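PDB 3KF6: protein ten1 from Schizosaccharomyces pombe, which is required for telomere maintenance, pairing with stn1 in an OB-fold complex that resembles Rpa2-Rpa3 and is associated with binding of single-stranded telomeric DNA. Local coordinates for residues Asn13-Cys18 against Ser45-Asp50; Gly28-Tyr33 against Leu38-Gly43; Val54-Ser59 against Leu81-Ala86. All coordinates share one frame; numbering follows the deposited sequence.

How the interactions relate
Starting from the N terminus, the chain passes residues 13-18 in the loop before strand 23-34, runs through the hairpin of strands 23-34 and 37-42, and returns along strand 45-50 to close interaction 1. Interaction 2, which is that hairpin, is nested inside this loop, and C49 N and V47 N probably donate hydrogen bonds to L38 O and L40 O, so the two contacts share neighbouring strands. Interaction 3 follows in series: the connection at 54-59 meets the far part of strand 77-85, closing a loop that holds strand 65-74. Y33 of interaction 2 touches L55 and P56 there, while interactions 1 and 3 lie on opposite sides of the chain's centre.

Interaction 1. Residues Asn13-Cys18 against Ser45-Asp50; sequences NQINDC and SSVTCD
No flat group carries the meeting of N13 and I15 with S45 and V47: the amide of N13 is turned off to one side, with neither a face nor an edge against S45, and the touching is done mostly by aliphatic carbons. N13 CB rests on S45 CB at 3.8 Å, a light contact near the surface that suits two small polar residues. The hydroxyl of S45 looks to its own strand connection, where OG is hydrogen-bonded to D42 O, a bond that ties down the turn leading into strand 45-50. Deeper in, I15 makes the apolar contact. Its CG1 stands opposite the carbonyl carbon (chi1 -66°) and the chain then runs out extended, which carries CD1 to the fork of V47. That methyl lies 3.7 Å from V47 CG2 and 4.0 Å from V47 CG1, touching both branches, while the two side chains cross at about a right angle. Both residues are beta-branched; isoleucine adds one more carbon, CD1, which spans the gap to the strand, and both side chains also pack on F26. Behind I15 the backbone is held by bonds such as C18 N to I15 O (3.1 Å), and Q14 OE1 takes hydrogen bonds from F11 N and Q102 NE2, the latter on helix 91-103. The segment 13-18, ahead of strand 23-34, thus packs I15 against V47 of strand 45-50, the third strand of the five-stranded OB-fold barrel.

Interaction 2. Residues Gly28-Tyr33 against Leu38-Gly43; sequences GCVQSY and LRLIDG
Q31 sends CG out opposite its backbone N (chi1 -178°) and R39 does the same, which lays the two chains side by side, pointing the same way, in the antiparallel hairpin formed by the first two strands of the OB-fold barrel. R39 stays extended to NE and brings the edge of its guanidinium to Q31 CG, with NH1 so near that the exact spacing is doubtful; the amide and guanidinium planes stand 71° apart. Q31 instead bends at its second torsion, and OE1 comes to 3.3 Å from I41 CD1. I41 holds CG1 between its backbone N and carbonyl carbon (chi1 63°), which places that branch beside C29. Cutting I41 back to an alanine removes CG1, CG2 and CD1, and C29 CB and the bent Q31 chain would probably lose the surface they lie against, with the amide freer to turn. On the other face of the hairpin V30 CG2 meets L40 CD2 at 3.8 Å, branched side chains suited to the barrel interior, and G28 spares L40 CB a clash that a beta carbon would cause. A classic beta bulge interrupts the pairing: Q31 and S32 both face R39, Q31 N giving a bond to R39 O and R39 N one to S32 O, each 2.9 Å. The extra residue probably accentuates the strand's twist, consistent with its curving round the barrel. S32 OG then lies against R39 CB. Beyond the bulge the regular pair of C29 and I41 is bonded both ways, and C29 O, which accepts I41 N at 2.9 Å, also takes a CA-H...O contact from L40 CA at 3.3 Å.

Interaction 3. Residues Val54-Ser59 against Leu81-Ala86; sequences VLPDVS and LLIRSA
I83 reaches V54 and P56 with a single atom, its CD1 methyl. I83 swings CG1 away from its own carbonyl, to the side of the backbone N (chi1 -52°), and the second torsion is extended, which pushes CD1 out from strand 77-85 toward the chain crossing above it. There it lies 3.8 Å from V54 CG1 and equally 3.8 Å from V54 O, touching both the side chain of the valine and its backbone carbonyl. V54 helps by its own rotation: CG1 is tucked in over the main chain, flanked by N and C (chi1 62°), and meets the isoleucine at an oblique angle. P56 comes in at about a right angle, with CG 4.1 Å from I83 CD1, and its ring also touches Y33 of strand 23-34. Proline suits an irregular connection, because its ring limits the backbone freedom without needing a strand partner, and the valine adds a beta-branched surface for the isoleucine to lean on. I83 also packs on I68 and V51. Next along, R84 NH1 gives a 3.2 Å hydrogen bond to I83 O from well above the carbonyl plane, while NH2 bonds to N101 and P99 of the stn1 chain. L81 and L82 both face V69, a classic beta bulge at the corner of the strand. In this OB fold the connection between the third and fourth strands has no helix at 54-59 and lies against the fifth strand, which also reaches stn1 through L82 and R84.

Interaction 1. Residues Asn13-Cys18 against Ser45-Asp50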
ATOM      1  N   ASN B  13      11.852 -14.804  -3.116  1.00 22.06           N
ATOM      2  CA  ASN B  13      12.308 -16.023  -2.458  1.00 25.21           C
ATOM      3  C   ASN B  13      11.388 -16.497  -1.331  1.00 24.91           C
ATOM      4  O   ASN B  13      11.600 -17.576  -0.774  1.00 26.43           O
ATOM      5  CB  ASN B  13      13.734 -15.840  -1.916  1.00 26.33           C
ATOM      6  CG  ASN B  13      13.829 -14.769  -0.847  1.00 28.67           C
ATOM      7  OD1 ASN B  13      13.111 -14.806   0.151  1.00 29.90           O
ATOM      8  ND2 ASN B  13      14.732 -13.812  -1.047  1.00 31.49           N
ATOM      9  N   GLN B  14      10.372 -15.706  -0.995  1.00 24.38           N
ATOM     10  CA  GLN B  14       9.440 -16.075   0.072  1.00 22.69           C
ATOM     11  C   GLN B  14       8.079 -16.502  -0.463  1.00 24.06           C
ATOM     12  O   GLN B  14       7.209 -16.925   0.294  1.00 24.21           O
ATOM     13  CB  GLN B  14       9.232 -14.906   1.043  1.00 23.03           C
ATOM     14  CG  GLN B  14      10.492 -14.398   1.714  1.00 23.03           C
ATOM     15  CD  GLN B  14      10.228 -13.155   2.542  1.00 25.77           C
ATOM     16  OE1 GLN B  14       9.676 -12.173   2.041  1.00 24.27           O
ATOM     17  NE2 GLN B  14      10.620 -13.190   3.814  1.00 23.47           N
ATOM     18  N   ILE B  15       7.885 -16.387  -1.771  1.00 24.16           N
ATOM     19  CA  ILE B  15       6.605 -16.750  -2.360  1.00 23.40           C
ATOM     20  C   ILE B  15       6.177 -18.180  -2.032  1.00 25.73           C
ATOM     21  O   ILE B  15       5.007 -18.425  -1.745  1.00 23.09           O
ATOM     22  CB  ILE B  15       6.626 -16.553  -3.890  1.00 23.62           C
ATOM     23  CG1 ILE B  15       6.760 -15.060  -4.203  1.00 23.90           C
ATOM     24  CG2 ILE B  15       5.352 -17.106  -4.509  1.00 24.16           C
ATOM     25  CD1 ILE B  15       6.920 -14.741  -5.678  1.00 21.99           C
ATOM     26  N   ASN B  16       7.125 -19.111  -2.063  1.00 28.70           N
ATOM     27  CA  ASN B  16       6.816 -20.507  -1.775  1.00 33.01           C
ATOM     28  C   ASN B  16       6.563 -20.773  -0.294  1.00 34.65           C
ATOM     29  O   ASN B  16       6.251 -21.899   0.093  1.00 36.56           O
ATOM     30  CB  ASN B  16       7.933 -21.419  -2.289  1.00 35.05           C
ATOM     31  CG  ASN B  16       8.061 -21.383  -3.798  1.00 38.25           C
ATOM     32  OD1 ASN B  16       7.059 -21.345  -4.513  1.00 40.20           O
ATOM     33  ND2 ASN B  16       9.295 -21.405  -4.293  1.00 40.16           N
ATOM     34  N   ASP B  17       6.704 -19.740   0.531  1.00 35.41           N
ATOM     35  CA  ASP B  17       6.450 -19.871   1.962  1.00 36.43           C
ATOM     36  C   ASP B  17       5.015 -19.447   2.248  1.00 35.78           C
ATOM     37  O   ASP B  17       4.519 -19.617   3.361  1.00 36.58           O
ATOM     38  CB  ASP B  17       7.391 -18.980   2.781  1.00 37.97           C
ATOM     39  CG  ASP B  17       8.838 -19.403   2.680  1.00 40.90           C
ATOM     40  OD1 ASP B  17       9.104 -20.614   2.774  1.00 42.32           O
ATOM     41  OD2 ASP B  17       9.712 -18.522   2.522  1.00 42.97           O
ATOM     42  N   CYS B  18       4.350 -18.893   1.239  1.00 35.06           N
ATOM     43  CA  CYS B  18       2.978 -18.419   1.400  1.00 35.33           C
ATOM     44  C   CYS B  18       1.923 -19.381   0.863  1.00 35.46           C
ATOM     45  O   CYS B  18       2.223 -20.279   0.077  1.00 36.09           O
ATOM     46  CB  CYS B  18       2.830 -17.045   0.742  1.00 34.98           C
ATOM     47  SG  CYS B  18       4.030 -15.832   1.367  1.00 35.28           S
ATOM     48  N   SER B  45      16.506 -16.540  -6.929  1.00 31.63           N
ATOM     49  CA  SER B  45      15.097 -16.925  -6.895  1.00 29.71           C
ATOM     50  C   SER B  45      14.347 -16.467  -8.132  1.00 28.11           C
ATOM     51  O   SER B  45      14.757 -15.529  -8.810  1.00 28.98           O
ATOM     52  CB  SER B  45      14.404 -16.338  -5.667  1.00 31.16           C
ATOM     53  OG  SER B  45      14.464 -14.921  -5.675  1.00 36.89           O
ATOM     54  N   SER B  46      13.238 -17.132  -8.415  1.00 26.10           N
ATOM     55  CA  SER B  46      12.426 -16.785  -9.567  1.00 25.72           C
ATOM     56  C   SER B  46      10.971 -17.163  -9.351  1.00 23.98           C
ATOM     57  O   SER B  46      10.634 -17.941  -8.455  1.00 24.95           O
ATOM     58  CB  SER B  46      12.958 -17.485 -10.821  1.00 27.37           C
ATOM     59  OG  SER B  46      12.879 -18.889 -10.684  1.00 32.19           O
ATOM     60  N   VAL B  47      10.106 -16.591 -10.175  1.00 21.36           N
ATOM     61  CA  VAL B  47       8.684 -16.875 -10.097  1.00 21.96           C
ATOM     62  C   VAL B  47       8.060 -16.667 -11.464  1.00 23.11           C
ATOM     63  O   VAL B  47       8.472 -15.785 -12.222  1.00 22.34           O
ATOM     64  CB  VAL B  47       7.970 -15.958  -9.063  1.00 21.49           C
ATOM     65  CG1 VAL B  47       8.126 -14.509  -9.454  1.00 20.93           C
ATOM     66  CG2 VAL B  47       6.495 -16.322  -8.969  1.00 21.98           C
ATOM     67  N   THR B  48       7.081 -17.502 -11.782  1.00 23.28           N
ATOM     68  CA  THR B  48       6.375 -17.409 -13.046  1.00 24.96           C
ATOM     69  C   THR B  48       5.102 -16.607 -12.802  1.00 25.11           C
ATOM     70  O   THR B  48       4.282 -16.966 -11.957  1.00 25.21           O
ATOM     71  CB  THR B  48       6.025 -18.810 -13.581  1.00 27.09           C
ATOM     72  OG1 THR B  48       7.225 -19.460 -14.014  1.00 30.03           O
ATOM     73  CG2 THR B  48       5.044 -18.716 -14.741  1.00 30.69           C
ATOM     74  N   CYS B  49       4.954 -15.514 -13.540  1.00 24.03           N
ATOM     75  CA  CYS B  49       3.797 -14.644 -13.394  1.00 25.08           C
ATOM     76  C   CYS B  49       2.901 -14.668 -14.622  1.00 26.88           C
ATOM     77  O   CYS B  49       3.354 -14.414 -15.736  1.00 27.58           O
ATOM     78  CB  CYS B  49       4.255 -13.209 -13.127  1.00 23.81           C
ATOM     79  SG  CYS B  49       5.251 -13.017 -11.621  1.00 23.97           S
ATOM     80  N   ASP B  50       1.627 -14.971 -14.404  1.00 27.93           N
ATOM     81  CA  ASP B  50       0.648 -15.020 -15.483  1.00 28.24           C
ATOM     82  C   ASP B  50       0.082 -13.618 -15.677  1.00 28.91           C
ATOM     83  O   ASP B  50      -0.620 -13.102 -14.812  1.00 26.55           O
ATOM     84  CB  ASP B  50      -0.484 -15.982 -15.119  1.00 29.41           C
ATOM     85  CG  ASP B  50      -1.515 -16.123 -16.229  1.00 30.46           C
ATOM     86  OD1 ASP B  50      -1.848 -15.107 -16.877  1.00 33.07           O
ATOM     87  OD2 ASP B  50      -2.006 -17.252 -16.439  1.00 32.61           O
TER

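Interaction 2. Residues Gly28-Tyr33 against Leu38-Gly43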
ATOM      1  N   GLY B  28      10.443  -7.666  -8.902  1.00 16.22           N
ATOM      2  CA  GLY B  28      11.195  -8.667  -9.634  1.00 17.79           C
ATOM      3  C   GLY B  28      11.820  -8.114 -10.897  1.00 19.34           C
ATOM      4  O   GLY B  28      11.369  -7.097 -11.434  1.00 17.40           O
ATOM      5  N   CYS B  29      12.859  -8.797 -11.370  1.00 18.61           N
ATOM      6  CA  CYS B  29      13.582  -8.393 -12.568  1.00 19.31           C
ATOM      7  C   CYS B  29      13.172  -9.273 -13.752  1.00 19.42           C
ATOM      8  O   CYS B  29      13.195 -10.503 -13.658  1.00 17.57           O
ATOM      9  CB  CYS B  29      15.082  -8.515 -12.306  1.00 22.19           C
ATOM     10  SG  CYS B  29      16.105  -7.898 -13.631  1.00 26.15           S
ATOM     11  N   VAL B  30      12.807  -8.643 -14.866  1.00 18.17           N
ATOM     12  CA  VAL B  30      12.360  -9.395 -16.035  1.00 19.57           C
ATOM     13  C   VAL B  30      13.429 -10.283 -16.659  1.00 20.58           C
ATOM     14  O   VAL B  30      14.476  -9.806 -17.095  1.00 21.34           O
ATOM     15  CB  VAL B  30      11.794  -8.457 -17.126  1.00 20.01           C
ATOM     16  CG1 VAL B  30      11.349  -9.271 -18.333  1.00 20.93           C
ATOM     17  CG2 VAL B  30      10.613  -7.677 -16.574  1.00 19.85           C
ATOM     18  N   GLN B  31      13.159 -11.583 -16.692  1.00 20.27           N
ATOM     19  CA  GLN B  31      14.091 -12.534 -17.288  1.00 24.20           C
ATOM     20  C   GLN B  31      13.585 -12.915 -18.675  1.00 25.58           C
ATOM     21  O   GLN B  31      14.373 -13.094 -19.609  1.00 26.01           O
ATOM     22  CB  GLN B  31      14.213 -13.787 -16.416  1.00 26.46           C
ATOM     23  CG  GLN B  31      15.202 -14.819 -16.955  1.00 32.63           C
ATOM     24  CD  GLN B  31      16.576 -14.227 -17.212  1.00 36.27           C
ATOM     25  OE1 GLN B  31      17.151 -13.561 -16.349  1.00 39.87           O
ATOM     26  NE2 GLN B  31      17.113 -14.475 -18.402  1.00 38.44           N
ATOM     27  N   SER B  32      12.266 -13.037 -18.802  1.00 26.46           N
ATOM     28  CA  SER B  32      11.644 -13.391 -20.074  1.00 30.76           C
ATOM     29  C   SER B  32      10.141 -13.118 -20.051  1.00 32.89           C
ATOM     30  O   SER B  32       9.525 -13.052 -18.987  1.00 31.57           O
ATOM     31  CB  SER B  32      11.897 -14.866 -20.395  1.00 30.47           C
ATOM     32  OG  SER B  32      11.314 -15.706 -19.416  1.00 32.90           O
ATOM     33  N   TYR B  33       9.557 -12.968 -21.235  1.00 34.97           N
ATOM     34  CA  TYR B  33       8.133 -12.685 -21.364  1.00 37.51           C
ATOM     35  C   TYR B  33       7.599 -13.369 -22.620  1.00 40.00           C
ATOM     36  O   TYR B  33       7.723 -12.838 -23.726  1.00 41.19           O
ATOM     37  CB  TYR B  33       7.940 -11.165 -21.435  1.00 38.29           C
ATOM     38  CG  TYR B  33       6.521 -10.680 -21.637  1.00 40.49           C
ATOM     39  CD1 TYR B  33       5.467 -11.197 -20.883  1.00 41.29           C
ATOM     40  CD2 TYR B  33       6.242  -9.657 -22.545  1.00 41.18           C
ATOM     41  CE1 TYR B  33       4.170 -10.703 -21.028  1.00 42.39           C
ATOM     42  CE2 TYR B  33       4.951  -9.156 -22.694  1.00 42.67           C
ATOM     43  CZ  TYR B  33       3.920  -9.682 -21.933  1.00 42.86           C
ATOM     44  OH  TYR B  33       2.641  -9.187 -22.072  1.00 44.61           O
ATOM     45  N   LEU B  38       5.272 -14.246 -17.675  1.00 28.85           N
ATOM     46  CA  LEU B  38       6.364 -13.341 -17.368  1.00 27.12           C
ATOM     47  C   LEU B  38       7.204 -14.009 -16.284  1.00 26.08           C
ATOM     48  O   LEU B  38       6.693 -14.341 -15.215  1.00 25.15           O
ATOM     49  CB  LEU B  38       5.797 -12.019 -16.846  1.00 29.30           C
ATOM     50  CG  LEU B  38       6.643 -10.747 -16.877  1.00 32.26           C
ATOM     51  CD1 LEU B  38       5.953  -9.705 -16.004  1.00 31.73           C
ATOM     52  CD2 LEU B  38       8.053 -11.016 -16.379  1.00 34.36           C
ATOM     53  N   ARG B  39       8.486 -14.223 -16.562  1.00 24.02           N
ATOM     54  CA  ARG B  39       9.359 -14.848 -15.579  1.00 23.39           C
ATOM     55  C   ARG B  39      10.181 -13.758 -14.904  1.00 21.32           C
ATOM     56  O   ARG B  39      10.917 -13.028 -15.566  1.00 20.81           O
ATOM     57  CB  ARG B  39      10.278 -15.872 -16.255  1.00 28.37           C
ATOM     58  CG  ARG B  39      11.184 -16.628 -15.289  1.00 31.35           C
ATOM     59  CD  ARG B  39      11.789 -17.863 -15.948  1.00 36.99           C
ATOM     60  NE  ARG B  39      12.644 -18.619 -15.036  1.00 41.66           N
ATOM     61  CZ  ARG B  39      13.894 -18.289 -14.729  1.00 43.90           C
ATOM     62  NH1 ARG B  39      14.448 -17.212 -15.265  1.00 45.83           N
ATOM     63  NH2 ARG B  39      14.592 -19.040 -13.883  1.00 44.89           N
ATOM     64  N   LEU B  40      10.030 -13.639 -13.586  1.00 20.57           N
ATOM     65  CA  LEU B  40      10.762 -12.634 -12.825  1.00 19.77           C
ATOM     66  C   LEU B  40      11.754 -13.288 -11.884  1.00 20.41           C
ATOM     67  O   LEU B  40      11.493 -14.356 -11.332  1.00 22.07           O
ATOM     68  CB  LEU B  40       9.808 -11.771 -12.003  1.00 19.70           C
ATOM     69  CG  LEU B  40       8.828 -10.876 -12.748  1.00 21.92           C
ATOM     70  CD1 LEU B  40       8.037 -10.063 -11.734  1.00 22.00           C
ATOM     71  CD2 LEU B  40       9.577  -9.944 -13.683  1.00 22.48           C
ATOM     72  N   ILE B  41      12.894 -12.635 -11.695  1.00 20.58           N
ATOM     73  CA  ILE B  41      13.913 -13.170 -10.811  1.00 22.63           C
ATOM     74  C   ILE B  41      14.412 -12.105  -9.849  1.00 22.36           C
ATOM     75  O   ILE B  41      14.224 -10.908 -10.064  1.00 20.24           O
ATOM     76  CB  ILE B  41      15.135 -13.694 -11.599  1.00 24.51           C
ATOM     77  CG1 ILE B  41      15.805 -12.538 -12.345  1.00 25.77           C
ATOM     78  CG2 ILE B  41      14.700 -14.778 -12.583  1.00 25.52           C
ATOM     79  CD1 ILE B  41      17.073 -12.930 -13.080  1.00 27.86           C
ATOM     80  N   ASP B  42      15.035 -12.571  -8.779  1.00 23.79           N
ATOM     81  CA  ASP B  42      15.631 -11.704  -7.776  1.00 24.27           C
ATOM     82  C   ASP B  42      16.743 -12.562  -7.194  1.00 25.28           C
ATOM     83  O   ASP B  42      16.494 -13.450  -6.380  1.00 26.49           O
ATOM     84  CB  ASP B  42      14.617 -11.317  -6.702  1.00 25.08           C
ATOM     85  CG  ASP B  42      15.162 -10.279  -5.741  1.00 27.00           C
ATOM     86  OD1 ASP B  42      16.173  -9.628  -6.086  1.00 27.79           O
ATOM     87  OD2 ASP B  42      14.583 -10.107  -4.650  1.00 27.92           O
ATOM     88  N   GLY B  43      17.966 -12.310  -7.643  1.00 26.13           N
ATOM     89  CA  GLY B  43      19.085 -13.107  -7.178  1.00 28.47           C
ATOM     90  C   GLY B  43      18.945 -14.502  -7.758  1.00 29.21           C
ATOM     91  O   GLY B  43      18.769 -14.663  -8.969  1.00 28.87           O
TER

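Interaction 3. Residues Val54-Ser59 against Leu81-Ala86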
ATOM      1  N   VAL B  54      -3.707  -9.117 -17.864  1.00 50.04           N
ATOM      2  CA  VAL B  54      -3.230  -7.756 -17.642  1.00 50.15           C
ATOM      3  C   VAL B  54      -2.045  -7.400 -18.543  1.00 49.98           C
ATOM      4  O   VAL B  54      -0.990  -6.973 -18.072  1.00 49.75           O
ATOM      5  CB  VAL B  54      -2.851  -7.554 -16.151  1.00 50.54           C
ATOM      6  CG1 VAL B  54      -1.712  -8.487 -15.770  1.00 51.53           C
ATOM      7  CG2 VAL B  54      -2.485  -6.098 -15.890  1.00 50.91           C
ATOM      8  N   LEU B  55      -2.230  -7.569 -19.848  1.00 49.47           N
ATOM      9  CA  LEU B  55      -1.178  -7.258 -20.812  1.00 49.06           C
ATOM     10  C   LEU B  55      -0.862  -5.766 -20.853  1.00 48.21           C
ATOM     11  O   LEU B  55      -1.727  -4.947 -21.158  1.00 47.95           O
ATOM     12  CB  LEU B  55      -1.579  -7.732 -22.211  1.00 50.02           C
ATOM     13  CG  LEU B  55      -1.131  -9.133 -22.641  1.00 50.81           C
ATOM     14  CD1 LEU B  55      -1.569 -10.165 -21.626  1.00 50.76           C
ATOM     15  CD2 LEU B  55      -1.715  -9.450 -24.009  1.00 50.99           C
ATOM     16  N   PRO B  56       0.389  -5.397 -20.537  1.00 47.62           N
ATOM     17  CA  PRO B  56       0.813  -3.993 -20.544  1.00 47.04           C
ATOM     18  C   PRO B  56       0.670  -3.378 -21.932  1.00 46.26           C
ATOM     19  O   PRO B  56       0.856  -4.057 -22.942  1.00 46.60           O
ATOM     20  CB  PRO B  56       2.270  -4.074 -20.096  1.00 47.42           C
ATOM     21  CG  PRO B  56       2.277  -5.273 -19.201  1.00 47.62           C
ATOM     22  CD  PRO B  56       1.450  -6.259 -19.987  1.00 47.47           C
ATOM     23  N   ASP B  57       0.344  -2.091 -21.976  1.00 45.06           N
ATOM     24  CA  ASP B  57       0.177  -1.397 -23.245  1.00 44.09           C
ATOM     25  C   ASP B  57       1.495  -0.782 -23.720  1.00 42.56           C
ATOM     26  O   ASP B  57       1.519   0.058 -24.623  1.00 41.80           O
ATOM     27  CB  ASP B  57      -0.904  -0.319 -23.112  1.00 44.78           C
ATOM     28  CG  ASP B  57      -0.574   0.714 -22.062  1.00 46.29           C
ATOM     29  OD1 ASP B  57      -1.364   1.671 -21.911  1.00 47.17           O
ATOM     30  OD2 ASP B  57       0.468   0.570 -21.387  1.00 47.37           O
ATOM     31  N   VAL B  58       2.588  -1.210 -23.097  1.00 40.93           N
ATOM     32  CA  VAL B  58       3.923  -0.747 -23.457  1.00 39.40           C
ATOM     33  C   VAL B  58       4.852  -1.953 -23.395  1.00 38.44           C
ATOM     34  O   VAL B  58       4.652  -2.853 -22.582  1.00 38.90           O
ATOM     35  CB  VAL B  58       4.440   0.343 -22.490  1.00 39.21           C
ATOM     36  CG1 VAL B  58       3.600   1.606 -22.629  1.00 39.02           C
ATOM     37  CG2 VAL B  58       4.404  -0.171 -21.060  1.00 39.47           C
ATOM     38  N   SER B  59       5.860  -1.973 -24.257  1.00 36.86           N
ATOM     39  CA  SER B  59       6.805  -3.082 -24.294  1.00 37.44           C
ATOM     40  C   SER B  59       7.619  -3.193 -23.011  1.00 36.73           C
ATOM     41  O   SER B  59       7.943  -2.188 -22.379  1.00 36.36           O
ATOM     42  CB  SER B  59       7.747  -2.932 -25.490  1.00 38.14           C
ATOM     43  OG  SER B  59       7.028  -3.007 -26.711  1.00 38.87           O
ATOM     44  N   LEU B  81      -2.355  -9.163 -10.848  1.00 21.20           N
ATOM     45  CA  LEU B  81      -3.511  -8.275 -10.770  1.00 21.30           C
ATOM     46  C   LEU B  81      -3.106  -6.844 -11.118  1.00 21.81           C
ATOM     47  O   LEU B  81      -3.869  -6.100 -11.735  1.00 22.16           O
ATOM     48  CB  LEU B  81      -4.105  -8.301  -9.355  1.00 22.63           C
ATOM     49  CG  LEU B  81      -4.592  -9.658  -8.841  1.00 25.12           C
ATOM     50  CD1 LEU B  81      -5.018  -9.530  -7.390  1.00 26.56           C
ATOM     51  CD2 LEU B  81      -5.738 -10.153  -9.698  1.00 27.07           C
ATOM     52  N   LEU B  82      -1.902  -6.456 -10.708  1.00 20.44           N
ATOM     53  CA  LEU B  82      -1.394  -5.118 -10.983  1.00 19.89           C
ATOM     54  C   LEU B  82       0.092  -5.151 -11.304  1.00 20.51           C
ATOM     55  O   LEU B  82       0.849  -5.901 -10.691  1.00 19.98           O
ATOM     56  CB  LEU B  82      -1.597  -4.201  -9.776  1.00 19.19           C
ATOM     57  CG  LEU B  82      -3.014  -3.872  -9.302  1.00 19.64           C
ATOM     58  CD1 LEU B  82      -2.929  -3.111  -7.991  1.00 19.79           C
ATOM     59  CD2 LEU B  82      -3.738  -3.049 -10.356  1.00 20.63           C
ATOM     60  N   ILE B  83       0.506  -4.326 -12.265  1.00 21.12           N
ATOM     61  CA  ILE B  83       1.908  -4.238 -12.651  1.00 23.05           C
ATOM     62  C   ILE B  83       2.299  -2.767 -12.771  1.00 22.58           C
ATOM     63  O   ILE B  83       1.551  -1.961 -13.327  1.00 23.25           O
ATOM     64  CB  ILE B  83       2.180  -4.886 -14.028  1.00 25.65           C
ATOM     65  CG1 ILE B  83       1.628  -6.305 -14.076  1.00 27.45           C
ATOM     66  CG2 ILE B  83       3.683  -4.904 -14.303  1.00 25.91           C
ATOM     67  CD1 ILE B  83       1.744  -6.937 -15.455  1.00 29.63           C
ATOM     68  N   ARG B  84       3.467  -2.418 -12.249  1.00 20.56           N
ATOM     69  CA  ARG B  84       3.962  -1.047 -12.336  1.00 21.00           C
ATOM     70  C   ARG B  84       5.477  -1.092 -12.448  1.00 20.73           C
ATOM     71  O   ARG B  84       6.123  -1.933 -11.834  1.00 18.27           O
ATOM     72  CB  ARG B  84       3.581  -0.236 -11.093  1.00 22.37           C
ATOM     73  CG  ARG B  84       2.152   0.301 -11.068  1.00 24.39           C
ATOM     74  CD  ARG B  84       1.947   1.417 -12.098  1.00 26.55           C
ATOM     75  NE  ARG B  84       0.658   2.086 -11.943  1.00 27.31           N
ATOM     76  CZ  ARG B  84      -0.520   1.500 -12.131  1.00 27.78           C
ATOM     77  NH1 ARG B  84      -0.582   0.223 -12.486  1.00 27.55           N
ATOM     78  NH2 ARG B  84      -1.639   2.193 -11.966  1.00 27.89           N
ATOM     79  N   SER B  85       6.045  -0.195 -13.243  1.00 18.54           N
ATOM     80  CA  SER B  85       7.494  -0.146 -13.381  1.00 18.06           C
ATOM     81  C   SER B  85       8.114   0.410 -12.098  1.00 18.47           C
ATOM     82  O   SER B  85       7.578   1.341 -11.498  1.00 20.20           O
ATOM     83  CB  SER B  85       7.878   0.761 -14.553  1.00 19.87           C
ATOM     84  OG  SER B  85       9.262   1.070 -14.520  1.00 20.27           O
ATOM     85  N   ALA B  86       9.238  -0.171 -11.679  1.00 17.23           N
ATOM     86  CA  ALA B  86       9.953   0.278 -10.486  1.00 18.42           C
ATOM     87  C   ALA B  86      11.284   0.881 -10.930  1.00 18.80           C
ATOM     88  O   ALA B  86      12.287   0.825 -10.212  1.00 18.70           O
ATOM     89  CB  ALA B  86      10.201  -0.900  -9.539  1.00 20.23           C
TER